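Local coordinates for protein major allergen Api g 1, isoallergen 1 (Apium graveolens, PDB 2BK0) that is a pathogenesis-related plant protein of the Bet v 1 family and a major celery allergen, and may bind hydrophobic ligands such as abscisic acid, at residues Asn75-Asp87 against Ile95-Thr107. Numbering follows the deposited sequence.
Sequences NKEALTFDYSVID and IESIENHVVLVPT
With its CG set between the backbone N and the carbonyl carbon (chi1 69°), Y83 turns its ring across N100, whose CB sits over one ring face, offset toward the rim and 3.9 Å from the centroid, as a CH-pi contact. D82 and H101 both carry CG beside the backbone N and anti to the carbonyl carbon (chi1 -56° and -57°), which brings D82 OD1 within 2.7 Å of H101 ND1. That hydrogen bond is weak because it is strongly bent, the carboxylate standing steeply to the imidazole. The other ring nitrogen, H101 NE2, donates to E99 OE1 at 2.6 Å, close to the ring plane and onto the oxygen's anti lone pair. The imidazole thus links two acids, which may favour its protonation, although E99 OE2 also bonds H121. On the opposite sheet face, which carries F81, Y83 and V85 and is consistent with the concave, pocket-lining side of the Bet v 1 fold, V102 CG1 touches F81 CD2 at 3.6 Å and meets the Y83 ring edge. V85 and I98 lie side by side, and L79 CB meets L104 CB at 3.8 Å. Reciprocal antiparallel backbone bonds join F81-V102, Y83-N100 and V85-I98. Within the curved sheet, helix 16-25 packs on L79, F81 and L104 of this hairpin, strand 66-75 flanks 80-87, with D72 bonding S84 OG, and strand 112-122 flanks 95-106.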
loop_
_atom_site.group_PDB
_atom_site.type_symbol
_atom_site.label_atom_id
_atom_site.label_comp_id
_atom_site.label_asym_id
_atom_site.label_seq_id
_atom_site.Cartn_x
_atom_site.Cartn_y
_atom_site.Cartn_z
ATOM N N ASN A 75 -5.945 6.376 -11.496
ATOM C CA ASN A 75 -5.804 6.753 -12.896
ATOM C C ASN A 75 -5.153 5.628 -13.696
ATOM O O ASN A 75 -3.941 5.418 -13.616
ATOM C CB ASN A 75 -5.006 8.041 -13.009
ATOM C CG ASN A 75 -5.287 8.779 -14.292
ATOM O OD1 ASN A 75 -5.368 8.183 -15.367
ATOM N ND2 ASN A 75 -5.443 10.088 -14.188
ATOM N N LYS A 76 -5.971 4.906 -14.462
ATOM C CA LYS A 76 -5.507 3.742 -15.221
ATOM C C LYS A 76 -4.560 4.173 -16.328
ATOM O O LYS A 76 -3.567 3.492 -16.614
ATOM C CB LYS A 76 -6.679 2.963 -15.836
ATOM C CG LYS A 76 -7.884 2.786 -14.912
ATOM C CD LYS A 76 -8.802 1.652 -15.374
ATOM C CE LYS A 76 -9.849 1.329 -14.314
ATOM N NZ LYS A 76 -11.011 0.606 -14.894
ATOM N N GLU A 77 -4.880 5.304 -16.950
ATOM C CA GLU A 77 -4.059 5.851 -18.024
ATOM C C GLU A 77 -2.739 6.430 -17.522
ATOM O O GLU A 77 -1.762 6.492 -18.270
ATOM C CB GLU A 77 -4.821 6.935 -18.804
ATOM C CG GLU A 77 -5.980 6.411 -19.654
ATOM C CD GLU A 77 -7.349 6.706 -19.050
ATOM O OE1 GLU A 77 -7.511 6.571 -17.814
ATOM O OE2 GLU A 77 -8.264 7.074 -19.821
ATOM N N ALA A 78 -2.705 6.864 -16.268
ATOM C CA ALA A 78 -1.501 7.462 -15.724
ATOM C C ALA A 78 -0.680 6.464 -14.907
ATOM O O ALA A 78 0.491 6.707 -14.632
ATOM C CB ALA A 78 -1.854 8.679 -14.907
ATOM N N LEU A 79 -1.282 5.331 -14.560
ATOM C CA LEU A 79 -0.658 4.352 -13.671
ATOM C C LEU A 79 -0.373 4.985 -12.318
ATOM O O LEU A 79 0.728 4.888 -11.777
ATOM C CB LEU A 79 0.620 3.767 -14.289
ATOM C CG LEU A 79 0.516 3.229 -15.713
ATOM C CD1 LEU A 79 1.872 2.729 -16.132
ATOM C CD2 LEU A 79 -0.510 2.122 -15.812
ATOM N N THR A 80 -1.401 5.629 -11.788
ATOM C CA THR A 80 -1.317 6.408 -10.571
ATOM C C THR A 80 -2.397 5.928 -9.627
ATOM O O THR A 80 -3.499 5.582 -10.049
ATOM C CB THR A 80 -1.512 7.894 -10.889
ATOM O OG1 THR A 80 -0.241 8.461 -11.198
ATOM C CG2 THR A 80 -2.131 8.666 -9.717
ATOM N N PHE A 81 -2.083 5.926 -8.342
ATOM C CA PHE A 81 -2.987 5.392 -7.341
ATOM C C PHE A 81 -2.774 6.159 -6.044
ATOM O O PHE A 81 -1.641 6.353 -5.604
ATOM C CB PHE A 81 -2.713 3.896 -7.177
ATOM C CG PHE A 81 -3.530 3.237 -6.126
ATOM C CD1 PHE A 81 -4.912 3.371 -6.114
ATOM C CD2 PHE A 81 -2.920 2.444 -5.160
ATOM C CE1 PHE A 81 -5.679 2.741 -5.140
ATOM C CE2 PHE A 81 -3.678 1.805 -4.174
ATOM C CZ PHE A 81 -5.059 1.956 -4.162
ATOM N N ASP A 82 -3.869 6.627 -5.456
ATOM C CA ASP A 82 -3.820 7.427 -4.239
ATOM C C ASP A 82 -4.735 6.808 -3.195
ATOM O O ASP A 82 -5.898 6.515 -3.475
ATOM C CB ASP A 82 -4.242 8.859 -4.553
ATOM C CG ASP A 82 -3.403 9.474 -5.658
ATOM O OD1 ASP A 82 -2.234 9.822 -5.381
ATOM O OD2 ASP A 82 -3.903 9.591 -6.806
ATOM N N TYR A 83 -4.191 6.581 -2.005
ATOM C CA TYR A 83 -4.973 6.050 -0.890
ATOM C C TYR A 83 -4.454 6.545 0.459
ATOM O O TYR A 83 -3.246 6.749 0.638
ATOM C CB TYR A 83 -5.006 4.516 -0.920
ATOM C CG TYR A 83 -3.691 3.845 -0.604
ATOM C CD1 TYR A 83 -3.427 3.351 0.674
ATOM C CD2 TYR A 83 -2.716 3.695 -1.585
ATOM C CE1 TYR A 83 -2.218 2.730 0.966
ATOM C CE2 TYR A 83 -1.506 3.077 -1.306
ATOM C CZ TYR A 83 -1.261 2.596 -0.032
ATOM O OH TYR A 83 -0.058 1.981 0.232
ATOM N N SER A 84 -5.383 6.739 1.396
ATOM C CA SER A 84 -5.060 7.197 2.744
ATOM C C SER A 84 -5.417 6.142 3.788
ATOM O O SER A 84 -6.408 5.429 3.645
ATOM C CB SER A 84 -5.823 8.492 3.076
ATOM O OG SER A 84 -5.521 9.536 2.172
ATOM N N VAL A 85 -4.611 6.057 4.842
ATOM C CA VAL A 85 -5.004 5.335 6.055
ATOM C C VAL A 85 -5.722 6.318 6.974
ATOM O O VAL A 85 -5.143 7.311 7.406
ATOM C CB VAL A 85 -3.805 4.737 6.807
ATOM C CG1 VAL A 85 -4.287 3.821 7.940
ATOM C CG2 VAL A 85 -2.891 3.977 5.836
ATOM N N ILE A 86 -6.981 6.026 7.271
ATOM C CA ILE A 86 -7.846 6.949 7.996
ATOM C C ILE A 86 -8.254 6.441 9.386
ATOM O O ILE A 86 -8.818 7.203 10.191
ATOM C CB ILE A 86 -9.115 7.275 7.171
ATOM C CG1 ILE A 86 -9.848 5.994 6.756
ATOM C CG2 ILE A 86 -8.736 8.085 5.943
ATOM C CD1 ILE A 86 -11.239 6.217 6.222
ATOM N N ASP A 87 -7.967 5.172 9.681
ATOM C CA ASP A 87 -8.460 4.547 10.907
ATOM C C ASP A 87 -7.671 3.277 11.239
ATOM O O ASP A 87 -6.920 2.770 10.404
ATOM C CB ASP A 87 -9.960 4.234 10.744
ATOM C CG ASP A 87 -10.698 4.137 12.059
ATOM O OD1 ASP A 87 -10.330 4.842 13.020
ATOM O OD2 ASP A 87 -11.666 3.354 12.116
ATOM N N ILE A 95 -0.879 9.632 15.154
ATOM C CA ILE A 95 -1.031 9.874 13.705
ATOM C C ILE A 95 -2.484 10.068 13.265
ATOM O O ILE A 95 -3.308 9.170 13.410
ATOM C CB ILE A 95 -0.390 8.732 12.884
ATOM C CG1 ILE A 95 1.104 8.625 13.211
ATOM C CG2 ILE A 95 -0.569 8.975 11.393
ATOM C CD1 ILE A 95 1.712 7.283 12.889
ATOM N N GLU A 96 -2.782 11.237 12.705
ATOM C CA GLU A 96 -4.138 11.551 12.259
ATOM C C GLU A 96 -4.493 10.789 10.982
ATOM O O GLU A 96 -5.591 10.231 10.877
ATOM C CB GLU A 96 -4.305 13.052 12.034
ATOM C CG GLU A 96 -5.744 13.527 12.183
ATOM C CD GLU A 96 -5.999 14.854 11.489
ATOM O OE1 GLU A 96 -5.514 15.014 10.340
ATOM O OE2 GLU A 96 -6.685 15.726 12.090
ATOM N N SER A 97 -3.572 10.776 10.016
ATOM C CA SER A 97 -3.741 9.976 8.791
ATOM C C SER A 97 -2.431 9.793 8.027
ATOM O O SER A 97 -1.471 10.536 8.235
ATOM C CB SER A 97 -4.794 10.599 7.860
ATOM O OG SER A 97 -4.314 11.775 7.242
ATOM N N ILE A 98 -2.406 8.797 7.144
ATOM C CA ILE A 98 -1.257 8.564 6.265
ATOM C C ILE A 98 -1.675 8.736 4.803
ATOM O O ILE A 98 -2.434 7.927 4.270
ATOM C CB ILE A 98 -0.652 7.148 6.447
ATOM C CG1 ILE A 98 -0.468 6.825 7.934
ATOM C CG2 ILE A 98 0.683 7.050 5.693
ATOM C CD1 ILE A 98 -0.136 5.371 8.218
ATOM N N GLU A 99 -1.165 9.785 4.162
ATOM C CA GLU A 99 -1.497 10.089 2.771
ATOM C C GLU A 99 -0.463 9.467 1.822
ATOM O O GLU A 99 0.701 9.877 1.792
ATOM C CB GLU A 99 -1.597 11.605 2.577
ATOM C CG GLU A 99 -1.537 12.068 1.135
ATOM C CD GLU A 99 -1.485 13.563 1.013
ATOM O OE1 GLU A 99 -1.129 14.050 -0.081
ATOM O OE2 GLU A 99 -1.789 14.249 2.010
ATOM N N ASN A 100 -0.902 8.482 1.043
ATOM C CA ASN A 100 -0.015 7.760 0.137
ATOM C C ASN A 100 -0.318 8.060 -1.317
ATOM O O ASN A 100 -1.471 8.256 -1.690
ATOM C CB ASN A 100 -0.113 6.256 0.386
ATOM C CG ASN A 100 0.189 5.890 1.821
ATOM O OD1 ASN A 100 -0.714 5.614 2.616
ATOM N ND2 ASN A 100 1.466 5.908 2.168
ATOM N N HIS A 101 0.733 8.110 -2.127
ATOM C CA HIS A 101 0.605 8.297 -3.560
ATOM C C HIS A 101 1.570 7.330 -4.230
ATOM O O HIS A 101 2.763 7.368 -3.952
ATOM C CB HIS A 101 0.974 9.726 -3.943
ATOM C CG HIS A 101 0.171 10.776 -3.242
ATOM N ND1 HIS A 101 -0.815 11.503 -3.875
ATOM C CD2 HIS A 101 0.219 11.239 -1.969
ATOM C CE1 HIS A 101 -1.344 12.362 -3.021
ATOM N NE2 HIS A 101 -0.733 12.224 -1.858
ATOM N N VAL A 102 1.066 6.460 -5.096
ATOM C CA VAL A 102 1.938 5.534 -5.825
ATOM C C VAL A 102 1.956 5.874 -7.309
ATOM O O VAL A 102 0.935 6.263 -7.884
ATOM C CB VAL A 102 1.606 4.016 -5.551
ATOM C CG1 VAL A 102 0.342 3.855 -4.730
ATOM C CG2 VAL A 102 1.543 3.185 -6.844
ATOM N N VAL A 103 3.135 5.738 -7.907
ATOM C CA VAL A 103 3.348 6.048 -9.311
ATOM C C VAL A 103 4.128 4.918 -9.943
ATOM O O VAL A 103 5.191 4.552 -9.449
ATOM C CB VAL A 103 4.179 7.331 -9.459
ATOM C CG1 VAL A 103 4.453 7.644 -10.922
ATOM C CG2 VAL A 103 3.476 8.508 -8.791
ATOM N N LEU A 104 3.595 4.360 -11.025
ATOM C CA LEU A 104 4.331 3.390 -11.842
ATOM C C LEU A 104 4.931 4.106 -13.049
ATOM O O LEU A 104 4.328 5.011 -13.616
ATOM C CB LEU A 104 3.427 2.237 -12.304
ATOM C CG LEU A 104 3.161 1.074 -11.333
ATOM C CD1 LEU A 104 4.398 0.178 -11.191
ATOM C CD2 LEU A 104 2.693 1.569 -9.966
ATOM N N VAL A 105 6.135 3.697 -13.423
ATOM C CA VAL A 105 6.847 4.265 -14.553
ATOM C C VAL A 105 7.488 3.108 -15.298
ATOM O O VAL A 105 8.127 2.264 -14.679
ATOM C CB VAL A 105 7.932 5.256 -14.065
ATOM C CG1 VAL A 105 8.907 5.607 -15.162
ATOM C CG2 VAL A 105 7.294 6.534 -13.533
ATOM N N PRO A 106 7.336 3.062 -16.630
ATOM C CA PRO A 106 7.988 1.993 -17.393
ATOM C C PRO A 106 9.494 2.181 -17.507
ATOM O O PRO A 106 9.974 3.308 -17.474
ATOM C CB PRO A 106 7.356 2.102 -18.782
ATOM C CG PRO A 106 6.325 3.145 -18.695
ATOM C CD PRO A 106 6.587 3.971 -17.507
ATOM N N THR A 107 10.228 1.079 -17.632
ATOM C CA THR A 107 11.665 1.150 -17.921
ATOM C C THR A 107 12.015 0.482 -19.257
ATOM O O THR A 107 11.210 -0.247 -19.846
ATOM C CB THR A 107 12.538 0.545 -16.787
ATOM O OG1 THR A 107 12.455 -0.886 -16.794
ATOM C CG2 THR A 107 12.112 1.079 -15.442
#